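Local coordinates for cell surface protein (Faecalibacterium prausnitzii A2-165, PDB 4GT6) that is of unknown function but, as a leucine-rich-repeat segment of a larger bacterial cell surface protein, probably binds other proteins outside the cell, at residues 14-26 with 39-53. Residues are numbered along the deposited sequence; the frame is centred on the assembly and turned at random.
Sequences YQFILNADNTATI and PAQVTHGAYIYPVSK. With EDO (1,2-ethanediol), chain O; EDO (1,2-ethanediol), chain Q.
With CG set between its backbone N and carbonyl carbon (chi1 62°), Phe16 turns one ring face to Val42, whose CG2, in the same kind of position on its own residue, stands over the centre of that ring, 3.5 Å from the centroid. The same methyl also touches Ala24 CB at 3.5 Å. Leu18 repeats the CH-pi theme: its CD2 sits squarely over the Tyr49 ring, 3.5 Å from the centroid, while Pro39 CD covers a face of Tyr14. A leucine in place of Phe16 would probably leave Val42 CG2 without its flat cover and open a gap beside His44 CB, which now meets the ring edge. Next to this apolar layer, strands 24-26 and 47-53 pair in parallel: Ala24 N donates to Pro50 O (2.8 Å), Ser52 N to Ala24 O (3.0 Å) and Ile26 N to Lys53 O (3.0 Å). A beta bulge shifts the register between Ala24 and Thr25. Past the pairing, Thr23 OG1 lies 2.9 Å from Ser52 OG and accepts a bond from Asn19 ND2. Two hairpins, 14-26 and 41-53, thus pack together at the N-terminal end of the leucine-rich-repeat solenoid; strand 9-11 flanks the first, and strand 47-54 pairs onward in parallel with strand 77-78.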
loop_
_atom_site.group_PDB
_atom_site.type_symbol
_atom_site.label_atom_id
_atom_site.label_comp_id
_atom_site.label_asym_id
_atom_site.label_seq_id
_atom_site.Cartn_x
_atom_site.Cartn_y
_atom_site.Cartn_z
ATOM N N TYR A 14 9.806 -22.614 -26.500
ATOM C CA TYR A 14 10.028 -22.634 -25.069
ATOM C C TYR A 14 11.253 -23.438 -24.675
ATOM O O TYR A 14 11.524 -24.501 -25.233
ATOM C CB TYR A 14 8.785 -23.235 -24.367
ATOM C CG TYR A 14 7.585 -22.315 -24.428
ATOM C CD1 TYR A 14 7.379 -21.344 -23.454
ATOM C CD2 TYR A 14 6.668 -22.400 -25.473
ATOM C CE1 TYR A 14 6.292 -20.475 -23.520
ATOM C CE2 TYR A 14 5.581 -21.531 -25.555
ATOM C CZ TYR A 14 5.389 -20.580 -24.562
ATOM O OH TYR A 14 4.336 -19.707 -24.627
ATOM N N GLN A 15 11.982 -22.922 -23.711
ATOM C CA GLN A 15 13.073 -23.637 -23.071
ATOM C C GLN A 15 12.592 -24.021 -21.685
ATOM O O GLN A 15 11.745 -23.325 -21.100
ATOM C CB GLN A 15 14.350 -22.813 -22.988
ATOM C CG GLN A 15 14.899 -22.441 -24.366
ATOM C CD GLN A 15 16.176 -21.662 -24.277
ATOM O OE1 GLN A 15 16.711 -21.389 -23.190
ATOM N NE2 GLN A 15 16.692 -21.271 -25.441
ATOM N N PHE A 16 13.151 -25.090 -21.144
ATOM C CA PHE A 16 12.708 -25.605 -19.860
ATOM C C PHE A 16 13.793 -26.402 -19.180
ATOM O O PHE A 16 14.746 -26.877 -19.818
ATOM C CB PHE A 16 11.441 -26.487 -20.044
ATOM C CG PHE A 16 11.657 -27.711 -20.917
ATOM C CD1 PHE A 16 11.541 -27.627 -22.305
ATOM C CD2 PHE A 16 12.019 -28.937 -20.352
ATOM C CE1 PHE A 16 11.785 -28.747 -23.115
ATOM C CE2 PHE A 16 12.255 -30.059 -21.166
ATOM C CZ PHE A 16 12.101 -29.965 -22.537
ATOM N N ILE A 17 13.623 -26.569 -17.882
ATOM C CA ILE A 17 14.483 -27.409 -17.043
ATOM C C ILE A 17 13.600 -28.541 -16.479
ATOM O O ILE A 17 12.365 -28.418 -16.467
ATOM C CB ILE A 17 15.228 -26.618 -15.940
ATOM C CG1 ILE A 17 14.243 -25.959 -14.934
ATOM C CG2 ILE A 17 16.214 -25.605 -16.567
ATOM C CD1 ILE A 17 14.858 -25.432 -13.622
ATOM N N LEU A 18 14.236 -29.618 -16.014
ATOM C CA LEU A 18 13.530 -30.771 -15.461
ATOM C C LEU A 18 13.545 -30.711 -13.954
ATOM O O LEU A 18 14.583 -30.445 -13.341
ATOM C CB LEU A 18 14.154 -32.085 -15.990
ATOM C CG LEU A 18 14.312 -32.172 -17.524
ATOM C CD1 LEU A 18 15.055 -33.451 -17.942
ATOM C CD2 LEU A 18 12.959 -32.073 -18.249
ATOM N N ASN A 19 12.367 -30.942 -13.351
ATOM C CA ASN A 19 12.161 -30.936 -11.903
ATOM C C ASN A 19 12.341 -32.344 -11.320
ATOM O O ASN A 19 12.222 -33.333 -12.054
ATOM C CB ASN A 19 10.770 -30.404 -11.605
ATOM C CG ASN A 19 10.581 -29.004 -12.152
ATOM O OD1 ASN A 19 11.512 -28.203 -12.173
ATOM N ND2 ASN A 19 9.398 -28.706 -12.643
ATOM N N ALA A 20 12.605 -32.423 -10.002
ATOM C CA ALA A 20 12.815 -33.680 -9.271
ATOM C C ALA A 20 11.578 -34.612 -9.314
ATOM O O ALA A 20 11.736 -35.816 -9.112
ATOM C CB ALA A 20 13.171 -33.380 -7.818
ATOM N N ASP A 21 10.359 -34.061 -9.534
ATOM C CA ASP A 21 9.125 -34.870 -9.562
ATOM C C ASP A 21 8.714 -35.223 -11.006
ATOM O O ASP A 21 7.556 -35.561 -11.244
ATOM C CB ASP A 21 7.980 -34.129 -8.839
ATOM C CG ASP A 21 7.512 -32.866 -9.536
ATOM O OD1 ASP A 21 8.211 -32.402 -10.464
ATOM O OD2 ASP A 21 6.446 -32.327 -9.139
ATOM N N ASN A 22 9.658 -35.146 -11.963
ATOM C CA ASN A 22 9.410 -35.484 -13.383
ATOM C C ASN A 22 8.387 -34.560 -14.076
ATOM O O ASN A 22 7.719 -34.972 -15.018
ATOM C CB ASN A 22 9.004 -36.960 -13.545
ATOM C CG ASN A 22 10.163 -37.874 -13.318
ATOM O OD1 ASN A 22 11.330 -37.493 -13.499
ATOM N ND2 ASN A 22 9.866 -39.095 -12.925
ATOM N N THR A 23 8.350 -33.298 -13.660
ATOM C CA THR A 23 7.620 -32.233 -14.343
ATOM C C THR A 23 8.689 -31.325 -14.942
ATOM O O THR A 23 9.882 -31.520 -14.668
ATOM C CB THR A 23 6.672 -31.473 -13.410
ATOM O OG1 THR A 23 7.440 -30.837 -12.375
ATOM C CG2 THR A 23 5.543 -32.353 -12.848
ATOM N N ALA A 24 8.267 -30.307 -15.706
ATOM C CA ALA A 24 9.176 -29.326 -16.273
ATOM C C ALA A 24 8.796 -27.931 -15.830
ATOM O O ALA A 24 7.626 -27.645 -15.555
ATOM C CB ALA A 24 9.146 -29.396 -17.797
ATOM N N THR A 25 9.794 -27.049 -15.792
ATOM C CA THR A 25 9.607 -25.623 -15.537
ATOM C C THR A 25 10.007 -24.887 -16.785
ATOM O O THR A 25 11.138 -25.083 -17.240
ATOM C CB THR A 25 10.435 -25.167 -14.326
ATOM O OG1 THR A 25 9.945 -25.828 -13.155
ATOM C CG2 THR A 25 10.418 -23.600 -14.139
ATOM N N ILE A 26 9.117 -24.034 -17.330
ATOM C CA ILE A 26 9.457 -23.163 -18.486
ATOM C C ILE A 26 10.452 -22.119 -17.996
ATOM O O ILE A 26 10.168 -21.439 -17.016
ATOM C CB ILE A 26 8.193 -22.477 -19.083
ATOM C CG1 ILE A 26 7.150 -23.494 -19.617
ATOM C CG2 ILE A 26 8.582 -21.413 -20.152
ATOM C CD1 ILE A 26 7.631 -24.501 -20.602
ATOM N N PRO A 39 2.687 -24.239 -22.939
ATOM C CA PRO A 39 2.453 -25.666 -23.227
ATOM C C PRO A 39 2.126 -26.465 -21.957
ATOM O O PRO A 39 2.633 -26.140 -20.890
ATOM C CB PRO A 39 3.782 -26.123 -23.849
ATOM C CG PRO A 39 4.806 -25.196 -23.276
ATOM C CD PRO A 39 4.097 -23.858 -23.191
ATOM N N ALA A 40 1.214 -27.434 -22.071
ATOM C CA ALA A 40 0.829 -28.328 -20.967
ATOM C C ALA A 40 1.894 -29.408 -20.769
ATOM O O ALA A 40 2.023 -29.987 -19.678
ATOM C CB ALA A 40 -0.518 -28.968 -21.255
ATOM N N GLN A 41 2.607 -29.724 -21.845
ATOM C CA GLN A 41 3.648 -30.749 -21.829
ATOM C C GLN A 41 4.798 -30.380 -22.771
ATOM O O GLN A 41 4.588 -29.688 -23.775
ATOM C CB GLN A 41 3.078 -32.148 -22.189
ATOM C CG GLN A 41 2.496 -32.295 -23.594
ATOM C CD GLN A 41 2.106 -33.722 -23.947
ATOM O OE1 GLN A 41 1.511 -34.466 -23.148
ATOM N NE2 GLN A 41 2.437 -34.133 -25.165
ATOM N N VAL A 42 6.011 -30.819 -22.408
ATOM C CA VAL A 42 7.229 -30.658 -23.207
ATOM C C VAL A 42 7.885 -32.034 -23.323
ATOM O O VAL A 42 7.707 -32.891 -22.444
ATOM C CB VAL A 42 8.217 -29.581 -22.675
ATOM C CG1 VAL A 42 7.634 -28.167 -22.819
ATOM C CG2 VAL A 42 8.636 -29.860 -21.230
ATOM N N THR A 43 8.640 -32.234 -24.398
ATOM C CA THR A 43 9.325 -33.503 -24.641
ATOM C C THR A 43 10.834 -33.309 -24.579
ATOM O O THR A 43 11.361 -32.312 -25.087
ATOM C CB THR A 43 8.883 -34.095 -25.998
ATOM O OG1 THR A 43 7.468 -34.285 -25.960
ATOM C CG2 THR A 43 9.564 -35.447 -26.317
ATOM N N HIS A 44 11.517 -34.268 -23.932
ATOM C CA HIS A 44 12.969 -34.358 -23.919
ATOM C C HIS A 44 13.381 -35.834 -23.925
ATOM O O HIS A 44 12.998 -36.597 -23.039
ATOM C CB HIS A 44 13.634 -33.601 -22.761
ATOM C CG HIS A 44 15.125 -33.675 -22.863
ATOM N ND1 HIS A 44 15.874 -34.414 -21.960
ATOM C CD2 HIS A 44 15.944 -33.225 -23.848
ATOM C CE1 HIS A 44 17.125 -34.335 -22.388
ATOM N NE2 HIS A 44 17.214 -33.640 -23.526
ATOM N N GLY A 45 14.131 -36.223 -24.948
ATOM C CA GLY A 45 14.578 -37.604 -25.099
ATOM C C GLY A 45 13.410 -38.556 -25.255
ATOM O O GLY A 45 12.525 -38.326 -26.083
ATOM N N ALA A 46 13.364 -39.580 -24.390
ATOM C CA ALA A 46 12.330 -40.623 -24.382
ATOM C C ALA A 46 11.096 -40.246 -23.544
ATOM O O ALA A 46 10.159 -41.046 -23.485
ATOM C CB ALA A 46 12.921 -41.922 -23.843
ATOM N N TYR A 47 11.089 -39.064 -22.887
ATOM C CA TYR A 47 9.994 -38.738 -21.969
ATOM C C TYR A 47 9.259 -37.439 -22.255
ATOM O O TYR A 47 9.810 -36.485 -22.799
ATOM C CB TYR A 47 10.495 -38.694 -20.501
ATOM C CG TYR A 47 11.201 -39.963 -20.055
ATOM C CD1 TYR A 47 10.478 -41.082 -19.648
ATOM C CD2 TYR A 47 12.591 -40.031 -20.007
ATOM C CE1 TYR A 47 11.127 -42.257 -19.242
ATOM C CE2 TYR A 47 13.250 -41.202 -19.613
ATOM C CZ TYR A 47 12.515 -42.309 -19.223
ATOM O OH TYR A 47 13.177 -43.456 -18.831
ATOM N N ILE A 48 7.998 -37.431 -21.841
ATOM C CA ILE A 48 7.074 -36.289 -21.878
ATOM C C ILE A 48 6.966 -35.763 -20.444
ATOM O O ILE A 48 6.793 -36.542 -19.507
ATOM C CB ILE A 48 5.702 -36.738 -22.470
ATOM C CG1 ILE A 48 5.866 -37.095 -23.975
ATOM C CG2 ILE A 48 4.624 -35.657 -22.271
ATOM C CD1 ILE A 48 4.678 -37.848 -24.629
ATOM N N TYR A 49 7.079 -34.446 -20.281
ATOM C CA TYR A 49 7.023 -33.798 -18.990
ATOM C C TYR A 49 5.860 -32.856 -18.920
ATOM O O TYR A 49 5.831 -31.908 -19.687
ATOM C CB TYR A 49 8.323 -32.999 -18.718
ATOM C CG TYR A 49 9.549 -33.877 -18.653
ATOM C CD1 TYR A 49 10.218 -34.264 -19.816
ATOM C CD2 TYR A 49 10.037 -34.333 -17.435
ATOM C CE1 TYR A 49 11.318 -35.121 -19.764
ATOM C CE2 TYR A 49 11.133 -35.191 -17.370
ATOM C CZ TYR A 49 11.792 -35.555 -18.540
ATOM O OH TYR A 49 12.872 -36.400 -18.478
ATOM N N PRO A 50 4.931 -33.007 -17.963
ATOM C CA PRO A 50 3.924 -31.937 -17.767
ATOM C C PRO A 50 4.614 -30.661 -17.283
ATOM O O PRO A 50 5.596 -30.738 -16.533
ATOM C CB PRO A 50 3.013 -32.502 -16.650
ATOM C CG PRO A 50 3.349 -33.957 -16.574
ATOM C CD PRO A 50 4.802 -34.051 -16.932
ATOM N N VAL A 51 4.122 -29.483 -17.702
ATOM C CA VAL A 51 4.695 -28.202 -17.265
ATOM C C VAL A 51 4.016 -27.774 -15.953
ATOM O O VAL A 51 2.841 -27.404 -15.957
ATOM C CB VAL A 51 4.561 -27.144 -18.387
ATOM C CG1 VAL A 51 4.958 -25.751 -17.897
ATOM C CG2 VAL A 51 5.395 -27.553 -19.608
ATOM N N SER A 52 4.762 -27.807 -14.843
ATOM C CA SER A 52 4.216 -27.483 -13.511
ATOM C C SER A 52 4.510 -26.049 -13.088
ATOM O O SER A 52 3.905 -25.559 -12.125
ATOM C CB SER A 52 4.781 -28.439 -12.454
ATOM O OG SER A 52 6.187 -28.263 -12.379
ATOM N N LYS A 53 5.430 -25.365 -13.793
ATOM C CA LYS A 53 5.800 -24.023 -13.363
ATOM C C LYS A 53 6.212 -23.126 -14.504
ATOM O O LYS A 53 6.881 -23.563 -15.448
ATOM C CB LYS A 53 6.968 -24.119 -12.330
ATOM C CG LYS A 53 7.533 -22.760 -11.875
ATOM C CD LYS A 53 8.605 -22.923 -10.786
ATOM C CE LYS A 53 9.174 -21.582 -10.333
ATOM N NZ LYS A 53 10.307 -21.834 -9.383
HETATM C C1 EDO O . 7.233 -39.872 -26.503
HETATM O O1 EDO O . 7.283 -40.022 -25.093
HETATM C C2 EDO O . 8.324 -38.882 -26.964
HETATM O O2 EDO O . 9.606 -39.341 -26.566
HETATM C C1 EDO Q . 10.472 -32.366 -29.516
HETATM O O1 EDO Q . 10.314 -31.087 -30.107
HETATM C C2 EDO Q . 11.778 -32.389 -28.687
HETATM O O2 EDO Q . 11.701 -31.407 -27.666
HETATM O O HOH W 1 7.573 -37.088 -16.864
#